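Local coordinates for protein serpin 2 (Anopheles gambiae, PDB 3PZF) that inhibits the serine proteases CLIPB9, CLIPB10 and CLIPB4 and so restrains phenoloxidase activation and melanization in mosquito hemolymph, at residues V48-T53 and S88-L93; L52-E57 and I108-F113. All coordinates share one frame; numbering follows the deposited sequence. Where two conformers were deposited one is given.

Interaction 1: V48-T53 and S88-L93; sequences VKILLT and SYYKQL
Where helices 45-58 and 83-98 of the serpin fold pack together, segment 88-93 makes its contact through Tyr90, which lies against Lys49, Ile50 and Thr53. The two segments run roughly antiparallel, at 146°, and their axes come no nearer than 11.5 Å, a gap wide enough to need a long side chain. Tyrosine suits it by length: with CG beside the backbone N (chi1 -75°) the ring reaches across, its hydroxyl at the far end. Ile50 slides past in the opposite direction, its CD1 packing 3.4 Å from Tyr90 CD1. On the serpin scaffold, helix 45-58 is the central helix behind the main sheet, and helix 83-98 flanks it. Thr53 can sit beside the ring because its hydroxyl is already engaged: OG1 hydrogen-bonds to Lys49 O at 2.9 Å, from above the carbonyl plane, while Thr53 N binds the same oxygen from the opposite face. That OG1 also lies 3.4 Å from Tyr90 CE2. Lys49 crosses the tyrosine at about a right angle, CB 3.9 Å from Tyr90 OH. A water donates to Tyr90 OH (3.0 Å) and accepts from Lys49 NZ (2.7 Å). Asp26 forms a salt bridge with that ammonium, and the Tyr90 hydroxyl hydrogen-bonds to Val77 O.

Interaction 2: L52-E57 and I108-F113; sequences LTLIYE and IATNFF
Leu54 on helix 45-58 and Phe112 on strand 105-115 are the residues whose backbones come nearest, yet their CA atoms stand 9.7 Å apart, leaving a full layer of side chains between helix and strand. The alternation of the extended chain sends Thr110 and Phe112 toward the helix and Asn111 away from it. Phe112 is long enough to span the gap: it presents the edge of its ring, and Leu54 CB lies near the ring plane, 3.9 Å from Phe112 CZ and 4.0 Å from Phe112 CE2. The outer branch of Leu54 goes to the other strand residue, where CD1 meets Thr110 CG2 tip to tip at 3.8 Å. Threonine serves both sides of its position, because a chi1 of -57° sets CG2 anti to the backbone N, facing the leucine, and puts OG1 beside that N, where it hydrogen-bonds to Asn181 on the adjoining strand 177-188. Ala128 and Tyr132 of helix 122-132 also pack on Leu54, and Tyr124 of that helix touches Phe112. The segments therefore meet through carbon atoms alone, in a buried contact without directional bonds between them, consistent with the ability of the main sheet in serpins to shift over the helices behind it.

Overall arrangement
Both interactions start from helix 45-58, and their centres are 9 Å apart on the same side of the chain's centre. Segments 48-53 and 52-57 share Leu52 and Thr53, while the partner elements, helix 83-98 and strand 105-115, follow each other later in the chain. The helix thus turns one side to a neighbouring helix in interaction 1 and another to a strand of the main sheet in interaction 2. The two contacts touch where Leu51 CD2 packs 3.4 Å from Thr110 CG2. Helix 122-132 joins in, Tyr132 packing on Thr53, Leu54 and Tyr90. Together they form part of the core behind the sheet that serpins expand when the cleaved reactive loop inserts.

Interaction 1: V48-T53 and S88-L93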
loop_
_atom_site.group_PDB
_atom_site.type_symbol
_atom_site.label_atom_id
_atom_site.label_comp_id
_atom_site.label_asym_id
_atom_site.label_seq_id
_atom_site.Cartn_x
_atom_site.Cartn_y
_atom_site.Cartn_z
ATOM N N VAL A 48 4.980 -3.864 -1.783
ATOM C CA VAL A 48 5.438 -4.318 -3.091
ATOM C C VAL A 48 6.959 -4.385 -3.097
ATOM O O VAL A 48 7.539 -5.323 -3.649
ATOM C CB VAL A 48 4.939 -3.434 -4.247
ATOM C CG1 VAL A 48 5.500 -3.923 -5.593
ATOM C CG2 VAL A 48 3.414 -3.454 -4.305
ATOM N N LYS A 49 7.615 -3.411 -2.476
ATOM C CA LYS A 49 9.076 -3.444 -2.463
ATOM C C LYS A 49 9.589 -4.629 -1.649
ATOM O O LYS A 49 10.597 -5.241 -2.006
ATOM C CB LYS A 49 9.645 -2.119 -1.954
ATOM C CG LYS A 49 9.180 -0.952 -2.827
ATOM C CD LYS A 49 10.070 0.306 -2.586
ATOM C CE LYS A 49 9.857 0.934 -1.220
ATOM N NZ LYS A 49 10.567 2.297 -1.144
ATOM N N ILE A 50 8.898 -4.962 -0.565
ATOM C CA ILE A 50 9.236 -6.178 0.190
ATOM C C ILE A 50 9.164 -7.439 -0.718
ATOM O O ILE A 50 10.053 -8.312 -0.649
ATOM C CB ILE A 50 8.287 -6.386 1.408
ATOM C CG1 ILE A 50 8.463 -5.270 2.452
ATOM C CG2 ILE A 50 8.567 -7.736 2.076
ATOM C CD1 ILE A 50 9.866 -5.121 2.953
ATOM N N LEU A 51 8.116 -7.545 -1.523
ATOM C CA LEU A 51 7.941 -8.704 -2.421
ATOM C C LEU A 51 9.089 -8.790 -3.406
ATOM O O LEU A 51 9.648 -9.862 -3.670
ATOM C CB LEU A 51 6.632 -8.585 -3.233
ATOM C CG LEU A 51 5.378 -8.481 -2.385
ATOM C CD1 LEU A 51 4.096 -8.508 -3.256
ATOM C CD2 LEU A 51 5.397 -9.637 -1.399
ATOM N N LEU A 52 9.415 -7.650 -3.984
ATOM C CA LEU A 52 10.515 -7.573 -4.938
ATOM C C LEU A 52 11.843 -7.915 -4.286
ATOM O O LEU A 52 12.669 -8.567 -4.905
ATOM C CB LEU A 52 10.585 -6.189 -5.573
ATOM C CG LEU A 52 9.367 -5.823 -6.435
ATOM C CD1 LEU A 52 9.483 -4.361 -6.893
ATOM C CD2 LEU A 52 9.280 -6.776 -7.623
ATOM N N THR A 53 12.040 -7.501 -3.037
ATOM C CA THR A 53 13.291 -7.795 -2.349
ATOM C C THR A 53 13.333 -9.284 -2.001
ATOM O O THR A 53 14.381 -9.904 -2.113
ATOM C CB THR A 53 13.481 -6.918 -1.111
ATOM O OG1 THR A 53 13.403 -5.540 -1.508
ATOM C CG2 THR A 53 14.908 -7.180 -0.454
ATOM N N SER A 88 18.646 -5.206 6.949
ATOM C CA SER A 88 18.425 -4.393 8.144
ATOM C C SER A 88 17.499 -3.225 7.845
ATOM O O SER A 88 16.703 -2.848 8.683
ATOM C CB SER A 88 19.740 -3.901 8.770
ATOM O OG SER A 88 20.530 -3.214 7.824
ATOM N N TYR A 89 17.574 -2.691 6.632
ATOM C CA TYR A 89 16.703 -1.595 6.211
ATOM C C TYR A 89 15.256 -2.024 6.199
ATOM O O TYR A 89 14.421 -1.399 6.854
ATOM C CB TYR A 89 17.074 -1.129 4.798
ATOM C CG TYR A 89 16.231 0.016 4.284
ATOM C CD1 TYR A 89 16.424 1.304 4.776
ATOM C CD2 TYR A 89 15.283 -0.173 3.302
ATOM C CE1 TYR A 89 15.680 2.360 4.319
ATOM C CE2 TYR A 89 14.507 0.897 2.836
ATOM C CZ TYR A 89 14.732 2.161 3.352
ATOM O OH TYR A 89 14.000 3.249 2.923
ATOM N N TYR A 90 14.934 -3.048 5.408
ATOM C CA TYR A 90 13.546 -3.478 5.306
ATOM C C TYR A 90 13.051 -4.025 6.634
ATOM O O TYR A 90 11.894 -3.834 6.994
ATOM C CB TYR A 90 13.325 -4.457 4.145
ATOM C CG TYR A 90 13.332 -3.730 2.839
ATOM C CD1 TYR A 90 12.297 -2.845 2.530
ATOM C CD2 TYR A 90 14.377 -3.855 1.941
ATOM C CE1 TYR A 90 12.290 -2.151 1.359
ATOM C CE2 TYR A 90 14.372 -3.164 0.743
ATOM C CZ TYR A 90 13.318 -2.300 0.469
ATOM O OH TYR A 90 13.248 -1.583 -0.698
ATOM N N LYS A 91 13.939 -4.651 7.392
ATOM C CA LYS A 91 13.533 -5.193 8.674
ATOM C C LYS A 91 13.143 -4.048 9.627
ATOM O O LYS A 91 12.162 -4.141 10.367
ATOM C CB LYS A 91 14.671 -6.032 9.255
ATOM C CG LYS A 91 14.337 -6.729 10.547
ATOM C CD LYS A 91 15.537 -7.588 11.022
ATOM C CE LYS A 91 15.597 -7.647 12.526
ATOM N NZ LYS A 91 14.558 -8.551 13.074
ATOM N N GLN A 92 13.929 -2.977 9.619
ATOM C CA GLN A 92 13.680 -1.847 10.508
ATOM C C GLN A 92 12.344 -1.206 10.157
ATOM O O GLN A 92 11.537 -0.913 11.042
ATOM C CB GLN A 92 14.779 -0.794 10.380
ATOM C CG GLN A 92 14.408 0.519 11.062
ATOM C CD GLN A 92 15.508 1.574 11.034
ATOM O OE1 GLN A 92 15.374 2.636 11.650
ATOM N NE2 GLN A 92 16.600 1.288 10.334
ATOM N N LEU A 93 12.125 -0.970 8.863
ATOM C CA LEU A 93 10.870 -0.347 8.405
ATOM C C LEU A 93 9.641 -1.236 8.681
ATOM O O LEU A 93 8.591 -0.726 9.047
ATOM C CB LEU A 93 10.932 -0.020 6.907
ATOM C CG LEU A 93 11.515 1.353 6.513
ATOM C CD1 LEU A 93 12.917 1.572 7.082
ATOM C CD2 LEU A 93 11.564 1.459 5.004
HETATM O O HOH W 1 13.096 1.404 -0.658
#

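Interaction 2: L52-E57 and I108-F113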
loop_
_atom_site.group_PDB
_atom_site.type_symbol
_atom_site.label_atom_id
_atom_site.label_comp_id
_atom_site.label_asym_id
_atom_site.label_seq_id
_atom_site.Cartn_x
_atom_site.Cartn_y
_atom_site.Cartn_z
ATOM N N LEU A 52 9.415 -7.650 -3.984
ATOM C CA LEU A 52 10.515 -7.573 -4.938
ATOM C C LEU A 52 11.843 -7.915 -4.286
ATOM O O LEU A 52 12.669 -8.567 -4.905
ATOM C CB LEU A 52 10.585 -6.189 -5.573
ATOM C CG LEU A 52 9.367 -5.823 -6.435
ATOM C CD1 LEU A 52 9.483 -4.361 -6.893
ATOM C CD2 LEU A 52 9.280 -6.776 -7.623
ATOM N N THR A 53 12.040 -7.501 -3.037
ATOM C CA THR A 53 13.291 -7.795 -2.349
ATOM C C THR A 53 13.333 -9.284 -2.001
ATOM O O THR A 53 14.381 -9.904 -2.113
ATOM C CB THR A 53 13.481 -6.918 -1.111
ATOM O OG1 THR A 53 13.403 -5.540 -1.508
ATOM C CG2 THR A 53 14.908 -7.180 -0.454
ATOM N N LEU A 54 12.197 -9.895 -1.659
ATOM C CA LEU A 54 12.226 -11.372 -1.430
ATOM C C LEU A 54 12.612 -12.109 -2.701
ATOM O O LEU A 54 13.337 -13.105 -2.674
ATOM C CB LEU A 54 10.879 -11.860 -0.922
ATOM C CG LEU A 54 10.627 -11.530 0.563
ATOM C CD1 LEU A 54 9.129 -11.578 0.840
ATOM C CD2 LEU A 54 11.403 -12.490 1.518
ATOM N N ILE A 55 12.129 -11.630 -3.827
ATOM C CA ILE A 55 12.451 -12.255 -5.087
ATOM C C ILE A 55 13.917 -12.036 -5.412
ATOM O O ILE A 55 14.593 -12.961 -5.897
ATOM C CB ILE A 55 11.549 -11.727 -6.218
ATOM C CG1 ILE A 55 10.120 -12.242 -6.001
ATOM C CG2 ILE A 55 12.090 -12.171 -7.569
ATOM C CD1 ILE A 55 9.050 -11.613 -6.937
ATOM N N TYR A 56 14.418 -10.835 -5.123
ATOM C CA TYR A 56 15.852 -10.550 -5.221
ATOM C C TYR A 56 16.690 -11.518 -4.381
ATOM O O TYR A 56 17.658 -12.081 -4.870
ATOM C CB TYR A 56 16.117 -9.092 -4.816
ATOM C CG TYR A 56 17.545 -8.629 -5.024
ATOM C CD1 TYR A 56 18.014 -8.327 -6.292
ATOM C CD2 TYR A 56 18.402 -8.468 -3.947
ATOM C CE1 TYR A 56 19.317 -7.871 -6.477
ATOM C CE2 TYR A 56 19.708 -8.025 -4.125
ATOM C CZ TYR A 56 20.152 -7.728 -5.392
ATOM O OH TYR A 56 21.443 -7.282 -5.587
ATOM N N GLU A 57 16.294 -11.740 -3.129
ATOM C CA GLU A 57 16.992 -12.659 -2.231
ATOM C C GLU A 57 16.986 -14.096 -2.776
ATOM O O GLU A 57 17.951 -14.851 -2.563
ATOM C CB GLU A 57 16.313 -12.633 -0.850
ATOM C CG GLU A 57 16.592 -11.338 -0.042
ATOM C CD GLU A 57 17.795 -11.454 0.891
ATOM O OE1 GLU A 57 18.655 -12.388 0.715
ATOM O OE2 GLU A 57 17.885 -10.602 1.811
ATOM N N ILE A 108 1.440 -6.524 8.049
ATOM C CA ILE A 108 1.797 -6.844 6.675
ATOM C C ILE A 108 2.112 -8.344 6.612
ATOM O O ILE A 108 2.942 -8.848 7.378
ATOM C CB ILE A 108 3.019 -6.028 6.240
ATOM C CG1 ILE A 108 2.670 -4.532 6.200
ATOM C CG2 ILE A 108 3.548 -6.482 4.878
ATOM C CD1 ILE A 108 3.968 -3.667 6.162
ATOM N N ALA A 109 1.424 -9.070 5.741
ATOM C CA ALA A 109 1.589 -10.522 5.688
ATOM C C ALA A 109 1.952 -10.948 4.279
ATOM O O ALA A 109 1.334 -10.503 3.304
ATOM C CB ALA A 109 0.337 -11.229 6.159
ATOM N N THR A 110 2.942 -11.834 4.176
ATOM C CA THR A 110 3.467 -12.219 2.879
ATOM C C THR A 110 3.792 -13.709 2.916
ATOM O O THR A 110 4.417 -14.187 3.866
ATOM C CB THR A 110 4.784 -11.426 2.555
ATOM O OG1 THR A 110 4.551 -10.020 2.608
ATOM C CG2 THR A 110 5.342 -11.798 1.165
ATOM N N ASN A 111 3.367 -14.437 1.886
ATOM C CA ASN A 111 3.571 -15.885 1.806
ATOM C C ASN A 111 3.862 -16.315 0.368
ATOM O O ASN A 111 3.127 -15.938 -0.544
ATOM C CB ASN A 111 2.292 -16.609 2.282
ATOM C CG ASN A 111 2.540 -18.044 2.742
ATOM O OD1 ASN A 111 3.448 -18.730 2.265
ATOM N ND2 ASN A 111 1.692 -18.514 3.660
ATOM N N PHE A 112 4.900 -17.122 0.171
ATOM C CA PHE A 112 5.036 -17.886 -1.066
ATOM C C PHE A 112 4.280 -19.207 -0.887
ATOM O O PHE A 112 4.547 -19.943 0.050
ATOM C CB PHE A 112 6.473 -18.274 -1.354
ATOM C CG PHE A 112 7.388 -17.131 -1.707
ATOM C CD1 PHE A 112 7.700 -16.859 -3.033
ATOM C CD2 PHE A 112 8.021 -16.401 -0.708
ATOM C CE1 PHE A 112 8.586 -15.823 -3.347
ATOM C CE2 PHE A 112 8.925 -15.398 -1.027
ATOM C CZ PHE A 112 9.209 -15.120 -2.347
ATOM N N PHE A 113 3.345 -19.498 -1.780
ATOM C CA PHE A 113 2.659 -20.797 -1.798
ATOM C C PHE A 113 3.286 -21.636 -2.914
ATOM O O PHE A 113 3.152 -21.319 -4.098
ATOM C CB PHE A 113 1.154 -20.586 -2.013
ATOM C CG PHE A 113 0.466 -19.880 -0.860
ATOM C CD1 PHE A 113 0.101 -20.591 0.273
ATOM C CD2 PHE A 113 0.226 -18.502 -0.887
ATOM C CE1 PHE A 113 -0.512 -19.972 1.333
ATOM C CE2 PHE A 113 -0.394 -17.873 0.179
ATOM C CZ PHE A 113 -0.761 -18.601 1.291
#